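Transcription initiation factor tfiid subunit 72/90-100 KDA (Encephalitozoon cuniculi, PDB 2J4B) is a subunit, here its N-terminal domain, of the general transcription factor TFIID and of SAGA that probably helps regulate RNA polymerase II transcription. Local coordinates at residues Thr10-Leu15 / Pro32-Leu37; Ile41-Ile46 / Lys73-Ile78. All blocks are in the same frame, centred on the assembly; numbering follows the deposited sequence.

Interaction 1 of 2, residues Thr10-Leu15 / Pro32-Leu37; sequences TSYVSL and PLLYPL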
ATOM      1  N   THR A  10      -1.101   4.539 -11.025  1.00 67.00           N
ATOM      2  CA  THR A  10      -1.204   3.546 -12.085  1.00 66.27           C
ATOM      3  C   THR A  10      -0.744   2.174 -11.589  1.00 66.13           C
ATOM      4  O   THR A  10      -1.373   1.158 -11.899  1.00 66.17           O
ATOM      5  CB  THR A  10      -0.352   3.954 -13.307  1.00 66.03           C
ATOM      6  OG1 THR A  10      -0.765   5.243 -13.771  1.00 66.23           O
ATOM      7  CG2 THR A  10      -0.505   2.955 -14.438  1.00 66.16           C
ATOM      8  N   SER A  11       0.342   2.157 -10.810  1.00 65.01           N
ATOM      9  CA  SER A  11       0.953   0.917 -10.344  1.00 64.46           C
ATOM     10  C   SER A  11       0.079   0.237  -9.299  1.00 63.57           C
ATOM     11  O   SER A  11      -0.004  -0.993  -9.248  1.00 63.50           O
ATOM     12  CB  SER A  11       2.348   1.185  -9.761  1.00 64.76           C
ATOM     13  OG  SER A  11       3.210   1.769 -10.728  1.00 64.82           O
ATOM     14  N   TYR A  12      -0.562   1.045  -8.465  1.00 61.80           N
ATOM     15  CA  TYR A  12      -1.498   0.543  -7.480  1.00 61.21           C
ATOM     16  C   TYR A  12      -2.663  -0.180  -8.154  1.00 60.28           C
ATOM     17  O   TYR A  12      -2.955  -1.329  -7.833  1.00 60.29           O
ATOM     18  CB  TYR A  12      -2.018   1.700  -6.631  1.00 61.41           C
ATOM     19  CG  TYR A  12      -3.047   1.291  -5.605  1.00 61.39           C
ATOM     20  CD1 TYR A  12      -2.660   0.898  -4.333  1.00 61.53           C
ATOM     21  CD2 TYR A  12      -4.397   1.309  -5.905  1.00 61.19           C
ATOM     22  CE1 TYR A  12      -3.585   0.522  -3.394  1.00 61.63           C
ATOM     23  CE2 TYR A  12      -5.334   0.936  -4.971  1.00 61.55           C
ATOM     24  CZ  TYR A  12      -4.926   0.546  -3.716  1.00 61.85           C
ATOM     25  OH  TYR A  12      -5.859   0.174  -2.776  1.00 62.05           O
ATOM     26  N   VAL A  13      -3.320   0.500  -9.087  1.00 59.11           N
ATOM     27  CA  VAL A  13      -4.402  -0.091  -9.880  1.00 58.88           C
ATOM     28  C   VAL A  13      -4.004  -1.385 -10.595  1.00 58.30           C
ATOM     29  O   VAL A  13      -4.718  -2.378 -10.537  1.00 58.22           O
ATOM     30  CB  VAL A  13      -4.900   0.903 -10.962  1.00 58.64           C
ATOM     31  CG1 VAL A  13      -5.940   0.237 -11.853  1.00 58.24           C
ATOM     32  CG2 VAL A  13      -5.462   2.185 -10.313  1.00 57.74           C
ATOM     33  N   SER A  14      -2.876  -1.357 -11.290  1.00 58.39           N
ATOM     34  CA  SER A  14      -2.411  -2.505 -12.071  1.00 58.69           C
ATOM     35  C   SER A  14      -2.110  -3.720 -11.170  1.00 58.54           C
ATOM     36  O   SER A  14      -2.379  -4.872 -11.544  1.00 57.95           O
ATOM     37  CB  SER A  14      -1.182  -2.099 -12.890  1.00 59.52           C
ATOM     38  OG  SER A  14      -0.254  -3.162 -12.999  1.00 61.33           O
ATOM     39  N   LEU A  15      -1.569  -3.456  -9.984  1.00 57.83           N
ATOM     40  CA  LEU A  15      -1.447  -4.473  -8.946  1.00 57.91           C
ATOM     41  C   LEU A  15      -2.815  -4.925  -8.449  1.00 58.02           C
ATOM     42  O   LEU A  15      -3.103  -6.110  -8.392  1.00 58.90           O
ATOM     43  CB  LEU A  15      -0.633  -3.942  -7.775  1.00 57.67           C
ATOM     44  CG  LEU A  15      -0.536  -4.868  -6.559  1.00 57.82           C
ATOM     45  CD1 LEU A  15       0.066  -6.228  -6.917  1.00 57.01           C
ATOM     46  CD2 LEU A  15       0.249  -4.164  -5.464  1.00 57.50           C
ATOM     47  N   PRO A  32      -4.102  -7.961   1.745  1.00 58.76           N
ATOM     48  CA  PRO A  32      -3.554  -7.109   2.811  1.00 58.61           C
ATOM     49  C   PRO A  32      -2.484  -6.146   2.312  1.00 59.08           C
ATOM     50  O   PRO A  32      -2.243  -5.115   2.940  1.00 60.29           O
ATOM     51  CB  PRO A  32      -2.955  -8.110   3.801  1.00 58.37           C
ATOM     52  CG  PRO A  32      -3.720  -9.382   3.559  1.00 59.07           C
ATOM     53  CD  PRO A  32      -4.003  -9.393   2.075  1.00 59.01           C
ATOM     54  N   LEU A  33      -1.857  -6.483   1.193  1.00 58.65           N
ATOM     55  CA  LEU A  33      -0.808  -5.666   0.615  1.00 58.33           C
ATOM     56  C   LEU A  33      -1.313  -4.302   0.141  1.00 57.97           C
ATOM     57  O   LEU A  33      -0.561  -3.336   0.138  1.00 58.39           O
ATOM     58  CB  LEU A  33      -0.154  -6.412  -0.552  1.00 58.64           C
ATOM     59  CG  LEU A  33       0.960  -5.678  -1.308  1.00 59.94           C
ATOM     60  CD1 LEU A  33       2.100  -5.164  -0.402  1.00 60.29           C
ATOM     61  CD2 LEU A  33       1.540  -6.558  -2.418  1.00 60.30           C
ATOM     62  N   LEU A  34      -2.566  -4.207  -0.290  1.00 57.25           N
ATOM     63  CA  LEU A  34      -3.042  -2.939  -0.845  1.00 56.81           C
ATOM     64  C   LEU A  34      -3.226  -1.822   0.193  1.00 56.65           C
ATOM     65  O   LEU A  34      -3.161  -0.649  -0.164  1.00 56.29           O
ATOM     66  CB  LEU A  34      -4.325  -3.125  -1.634  1.00 56.45           C
ATOM     67  CG  LEU A  34      -4.275  -4.078  -2.838  1.00 57.16           C
ATOM     68  CD1 LEU A  34      -5.706  -4.202  -3.451  1.00 55.47           C
ATOM     69  CD2 LEU A  34      -3.203  -3.687  -3.896  1.00 55.80           C
ATOM     70  N   TYR A  35      -3.446  -2.164   1.462  1.00 56.90           N
ATOM     71  CA  TYR A  35      -3.730  -1.137   2.472  1.00 57.37           C
ATOM     72  C   TYR A  35      -2.523  -0.269   2.814  1.00 57.44           C
ATOM     73  O   TYR A  35      -2.611   0.964   2.720  1.00 56.99           O
ATOM     74  CB  TYR A  35      -4.296  -1.726   3.771  1.00 57.69           C
ATOM     75  CG  TYR A  35      -4.460  -0.669   4.862  1.00 57.62           C
ATOM     76  CD1 TYR A  35      -5.318   0.407   4.686  1.00 57.88           C
ATOM     77  CD2 TYR A  35      -3.749  -0.737   6.038  1.00 57.71           C
ATOM     78  CE1 TYR A  35      -5.476   1.350   5.654  1.00 57.87           C
ATOM     79  CE2 TYR A  35      -3.901   0.208   7.025  1.00 57.43           C
ATOM     80  CZ  TYR A  35      -4.772   1.251   6.836  1.00 57.94           C
ATOM     81  OH  TYR A  35      -4.928   2.222   7.819  1.00 57.59           O
ATOM     82  N   PRO A  36      -1.411  -0.898   3.252  1.00 57.40           N
ATOM     83  CA  PRO A  36      -0.180  -0.134   3.488  1.00 57.81           C
ATOM     84  C   PRO A  36       0.349   0.544   2.229  1.00 57.52           C
ATOM     85  O   PRO A  36       0.813   1.664   2.299  1.00 58.35           O
ATOM     86  CB  PRO A  36       0.804  -1.188   4.009  1.00 57.38           C
ATOM     87  CG  PRO A  36       0.233  -2.494   3.595  1.00 57.00           C
ATOM     88  CD  PRO A  36      -1.233  -2.322   3.574  1.00 57.14           C
ATOM     89  N   LEU A  37       0.264  -0.112   1.084  1.00 58.14           N
ATOM     90  CA  LEU A  37       0.668   0.523  -0.158  1.00 59.13           C
ATOM     91  C   LEU A  37      -0.164   1.787  -0.437  1.00 59.43           C
ATOM     92  O   LEU A  37       0.372   2.825  -0.832  1.00 59.79           O
ATOM     93  CB  LEU A  37       0.500  -0.452  -1.314  1.00 59.79           C
ATOM     94  CG  LEU A  37       0.827   0.097  -2.706  1.00 60.50           C
ATOM     95  CD1 LEU A  37       2.153   0.912  -2.747  1.00 59.89           C
ATOM     96  CD2 LEU A  37       0.845  -1.089  -3.710  1.00 61.41           C
TER
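Leu15 is the bump and three leucines make the hollow: its CD2 methyl pushes in among Leu33, Leu34 and Leu37, each of which offers its own CD2. The fit is closest at Leu37, where the two CD2 atoms of Leu15 and Leu37 stand 3.6 Å apart. On the Leu34 side the gap between CD2 of Leu15 and CD2 of Leu34 is 3.8 Å, and the two side chains slide past one another in opposite directions. CD2 of Leu33 forms a looser wall, 4.1 Å from CD2 of Leu15.

Tyr12, one turn earlier on the helix, fills the next space with a ring edge and not a face. With its CG anti to the backbone N (chi1 178°), the ring reaches forward so that CD1 of Tyr12 meets CG of Leu37 at 3.9 Å. Further along the same edge, Tyr12 CE1 comes within 3.5 Å of the carbonyl O of Leu34. The Tyr12 OH passes CB of Leu34 at 3.8 Å, but its hydrogen bond goes to His65 NE2, which holds the far end of the ring. Phe57 meets it edge-to-face, while Leu110, Phe113 and Ile122 also touch Leu15, from helices 104-116 and 120-129. Such interdigitation of leucine and aromatic side chains is that of a buried helix-helix interface, here joining helices 8-21 and 34-47 in the largely helical NTD2 domain of TAF5.

Interaction 2 of 2, residues Ile41-Ile46 / Lys73-Ile78; sequences IYFDLI and KQFESI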
ATOM      1  N   ILE A  41       1.136   5.608  -0.739  1.00 56.20           N
ATOM      2  CA  ILE A  41       0.937   6.473  -1.915  1.00 57.33           C
ATOM      3  C   ILE A  41       0.319   7.831  -1.541  1.00 57.10           C
ATOM      4  O   ILE A  41       0.763   8.885  -2.004  1.00 56.83           O
ATOM      5  CB  ILE A  41       0.066   5.757  -2.979  1.00 57.80           C
ATOM      6  CG1 ILE A  41       0.854   4.558  -3.552  1.00 57.25           C
ATOM      7  CG2 ILE A  41      -0.355   6.722  -4.073  1.00 56.62           C
ATOM      8  CD1 ILE A  41       0.008   3.606  -4.372  1.00 57.38           C
ATOM      9  N   TYR A  42      -0.693   7.792  -0.686  1.00 57.24           N
ATOM     10  CA  TYR A  42      -1.314   8.986  -0.145  1.00 57.45           C
ATOM     11  C   TYR A  42      -0.309   9.900   0.556  1.00 58.22           C
ATOM     12  O   TYR A  42      -0.265  11.098   0.302  1.00 57.89           O
ATOM     13  CB  TYR A  42      -2.378   8.560   0.842  1.00 57.93           C
ATOM     14  CG  TYR A  42      -3.218   9.665   1.438  1.00 58.18           C
ATOM     15  CD1 TYR A  42      -4.083  10.421   0.640  1.00 57.83           C
ATOM     16  CD2 TYR A  42      -3.193   9.919   2.807  1.00 58.07           C
ATOM     17  CE1 TYR A  42      -4.877  11.415   1.182  1.00 57.95           C
ATOM     18  CE2 TYR A  42      -3.993  10.923   3.360  1.00 58.46           C
ATOM     19  CZ  TYR A  42      -4.832  11.661   2.533  1.00 58.20           C
ATOM     20  OH  TYR A  42      -5.627  12.650   3.058  1.00 58.59           O
ATOM     21  N   PHE A  43       0.485   9.338   1.460  1.00 58.80           N
ATOM     22  CA  PHE A  43       1.503  10.114   2.153  1.00 58.74           C
ATOM     23  C   PHE A  43       2.574  10.645   1.191  1.00 59.20           C
ATOM     24  O   PHE A  43       3.128  11.735   1.405  1.00 58.64           O
ATOM     25  CB  PHE A  43       2.150   9.266   3.242  1.00 59.47           C
ATOM     26  CG  PHE A  43       1.321   9.135   4.497  1.00 59.68           C
ATOM     27  CD1 PHE A  43       0.029   9.620   4.563  1.00 59.39           C
ATOM     28  CD2 PHE A  43       1.843   8.492   5.611  1.00 60.12           C
ATOM     29  CE1 PHE A  43      -0.711   9.488   5.707  1.00 59.57           C
ATOM     30  CE2 PHE A  43       1.095   8.355   6.771  1.00 59.55           C
ATOM     31  CZ  PHE A  43      -0.180   8.840   6.811  1.00 59.87           C
ATOM     32  N   ASP A  44       2.863   9.889   0.131  1.00 58.88           N
ATOM     33  CA  ASP A  44       3.885  10.299  -0.833  1.00 58.51           C
ATOM     34  C   ASP A  44       3.420  11.451  -1.751  1.00 58.06           C
ATOM     35  O   ASP A  44       4.213  12.336  -2.097  1.00 57.17           O
ATOM     36  CB  ASP A  44       4.367   9.107  -1.636  1.00 60.06           C
ATOM     37  CG  ASP A  44       5.517   8.390  -0.968  1.00 62.33           C
ATOM     38  OD1 ASP A  44       6.278   9.074  -0.254  1.00 64.92           O
ATOM     39  OD2 ASP A  44       5.683   7.149  -1.142  1.00 63.67           O
ATOM     40  N   LEU A  45       2.141  11.455  -2.120  1.00 56.99           N
ATOM     41  CA  LEU A  45       1.557  12.564  -2.870  1.00 56.41           C
ATOM     42  C   LEU A  45       1.511  13.851  -2.041  1.00 55.99           C
ATOM     43  O   LEU A  45       1.684  14.969  -2.576  1.00 54.58           O
ATOM     44  CB  LEU A  45       0.151  12.202  -3.365  1.00 55.90           C
ATOM     45  CG  LEU A  45       0.087  11.119  -4.456  1.00 56.31           C
ATOM     46  CD1 LEU A  45      -1.380  10.632  -4.626  1.00 56.60           C
ATOM     47  CD2 LEU A  45       0.699  11.570  -5.799  1.00 54.55           C
ATOM     48  N   ILE A  46       1.271  13.691  -0.744  1.00 56.20           N
ATOM     49  CA  ILE A  46       1.277  14.810   0.201  1.00 56.82           C
ATOM     50  C   ILE A  46       2.678  15.419   0.347  1.00 57.52           C
ATOM     51  O   ILE A  46       2.851  16.642   0.334  1.00 56.70           O
ATOM     52  CB  ILE A  46       0.771  14.365   1.579  1.00 56.53           C
ATOM     53  CG1 ILE A  46      -0.750  14.162   1.552  1.00 56.70           C
ATOM     54  CG2 ILE A  46       1.127  15.377   2.645  1.00 55.83           C
ATOM     55  CD1 ILE A  46      -1.281  13.490   2.816  1.00 56.86           C
ATOM     56  N   LYS A  73     -10.589   6.739   8.379  1.00 74.12           N
ATOM     57  CA  LYS A  73     -11.163   8.018   8.791  1.00 73.98           C
ATOM     58  C   LYS A  73     -10.221   8.837   9.670  1.00 73.59           C
ATOM     59  O   LYS A  73     -10.375  10.049   9.770  1.00 73.70           O
ATOM     60  CB  LYS A  73     -12.503   7.816   9.504  1.00 74.61           C
ATOM     61  CG  LYS A  73     -13.269   9.122   9.727  1.00 74.71           C
ATOM     62  CD  LYS A  73     -14.558   8.905  10.502  1.00 75.07           C
ATOM     63  CE  LYS A  73     -15.246  10.228  10.764  1.00 75.37           C
ATOM     64  NZ  LYS A  73     -14.314  11.217  11.400  1.00 75.53           N
ATOM     65  N   GLN A  74      -9.249   8.195  10.309  1.00 73.28           N
ATOM     66  CA  GLN A  74      -8.183   8.949  10.973  1.00 72.86           C
ATOM     67  C   GLN A  74      -7.312   9.672   9.936  1.00 72.30           C
ATOM     68  O   GLN A  74      -6.948  10.834  10.123  1.00 73.03           O
ATOM     69  CB  GLN A  74      -7.317   8.042  11.848  1.00 73.34           C
ATOM     70  CG  GLN A  74      -7.750   7.952  13.315  1.00 73.30           C
ATOM     71  CD  GLN A  74      -6.743   7.184  14.162  1.00 73.29           C
ATOM     72  OE1 GLN A  74      -6.672   5.960  14.097  1.00 72.92           O
ATOM     73  NE2 GLN A  74      -5.945   7.906  14.941  1.00 73.65           N
ATOM     74  N   PHE A  75      -6.999   8.996   8.835  1.00 71.01           N
ATOM     75  CA  PHE A  75      -6.154   9.580   7.788  1.00 70.38           C
ATOM     76  C   PHE A  75      -6.891  10.591   6.908  1.00 69.54           C
ATOM     77  O   PHE A  75      -6.280  11.487   6.352  1.00 69.69           O
ATOM     78  CB  PHE A  75      -5.580   8.495   6.890  1.00 69.72           C
ATOM     79  CG  PHE A  75      -4.640   7.565   7.583  1.00 69.88           C
ATOM     80  CD1 PHE A  75      -3.442   8.019   8.091  1.00 70.22           C
ATOM     81  CD2 PHE A  75      -4.927   6.222   7.687  1.00 69.26           C
ATOM     82  CE1 PHE A  75      -2.566   7.141   8.703  1.00 70.01           C
ATOM     83  CE2 PHE A  75      -4.060   5.370   8.300  1.00 69.10           C
ATOM     84  CZ  PHE A  75      -2.883   5.826   8.806  1.00 69.25           C
ATOM     85  N   GLU A  76      -8.196  10.427   6.767  1.00 69.31           N
ATOM     86  CA  GLU A  76      -9.018  11.367   6.000  1.00 69.55           C
ATOM     87  C   GLU A  76      -8.693  12.843   6.288  1.00 69.06           C
ATOM     88  O   GLU A  76      -8.695  13.661   5.373  1.00 69.00           O
ATOM     89  CB  GLU A  76     -10.499  11.090   6.281  1.00 69.56           C
ATOM     90  CG  GLU A  76     -11.443  12.226   5.941  1.00 69.70           C
ATOM     91  CD  GLU A  76     -12.788  12.070   6.619  1.00 69.87           C
ATOM     92  OE1 GLU A  76     -13.467  11.047   6.363  1.00 70.02           O
ATOM     93  OE2 GLU A  76     -13.163  12.972   7.403  1.00 69.59           O
ATOM     94  N   SER A  77      -8.410  13.172   7.551  1.00 68.80           N
ATOM     95  CA  SER A  77      -8.156  14.555   7.966  1.00 68.75           C
ATOM     96  C   SER A  77      -6.702  14.977   7.808  1.00 68.11           C
ATOM     97  O   SER A  77      -6.353  16.100   8.144  1.00 68.07           O
ATOM     98  CB  SER A  77      -8.574  14.769   9.437  1.00 69.20           C
ATOM     99  OG  SER A  77      -7.530  14.418  10.354  1.00 69.01           O
ATOM    100  N   ILE A  78      -5.856  14.079   7.309  1.00 68.48           N
ATOM    101  CA  ILE A  78      -4.436  14.365   7.109  1.00 68.55           C
ATOM    102  C   ILE A  78      -4.143  14.757   5.659  1.00 68.52           C
ATOM    103  O   ILE A  78      -4.024  13.879   4.808  1.00 68.52           O
ATOM    104  CB  ILE A  78      -3.601  13.123   7.445  1.00 69.41           C
ATOM    105  CG1 ILE A  78      -3.780  12.753   8.914  1.00 69.55           C
ATOM    106  CG2 ILE A  78      -2.112  13.348   7.143  1.00 69.39           C
ATOM    107  CD1 ILE A  78      -3.106  11.462   9.268  1.00 69.74           C
TER
HETATM  108  O   HOH W   1      -8.393  12.878   2.477  1.00 55.56           O
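Phe43 and Phe75 meet at the apolar centre, CZ of Phe43 lying 3.5 Å from CE1 of Phe75. Their ring centroids are 5.5 Å apart and the planes are inclined at 73°, an oblique pairing in which CZ of Phe43 comes up against atoms CD1 and CE1 of Phe75. The side chain of Phe43 leaves the helix with CG anti to its carbonyl carbon (chi1 -78°), and this carries the far end of the ring across to the other segment. Phe89 meets Phe75 edge-to-face, bringing helix 88-95 into the same aromatic group.

Next to the rings sits Ile78, whose CG2 methyl is 4.4 Å from CE1 of Phe43 and is also approached by CD1 of Ile46. Ile46 CD1 lies over one face of the Tyr42 ring, near the rim, and also 3.4 Å from Ile78 O. The latter part of the second segment is a type I beta turn from Phe75 to Ile78, following helix 69-75 within the TAF5 NTD2 domain. The turn is closed by a hydrogen bond of 2.8 Å from Ile78 N to Phe75 O; past the turn, the Ile78 carbonyl O lies beside Tyr42 and Ile46.

Tyr42 reaches for that carbonyl. Tyr42 OH lies 2.7 Å from Ile78 O, at most a weak hydrogen bond, since the hydroxyl proton has another acceptor within reach. A water 2.8 Å from Tyr42 OH is hydrogen-bonded to it and donates to Glu76 O, so a second link runs from the phenol to the turn backbone. Outermost, the Glu76 carboxylate turns to Arg62 in a long, weak ion pair.

From the N terminus, helix 8-21 comes first; after helix 24-30 the chain returns, and interaction 1 closes that loop by setting the start of helix 34-47 against it. The same helix then supplies residues 41-46 to interaction 2, which closes a second loop containing helix 51-61. The two loops follow in series, neither nested nor crossed, with helix 34-47 as their shared element. Through it the N-terminal helix is tied to helix 69-75 and the turn after it. The contacts, with centres about 15 Å apart, also touch directly: Tyr12 CB packs on Ile41 CD1 at 3.6 Å, and the Tyr35 side chain lies against the ring of Phe75.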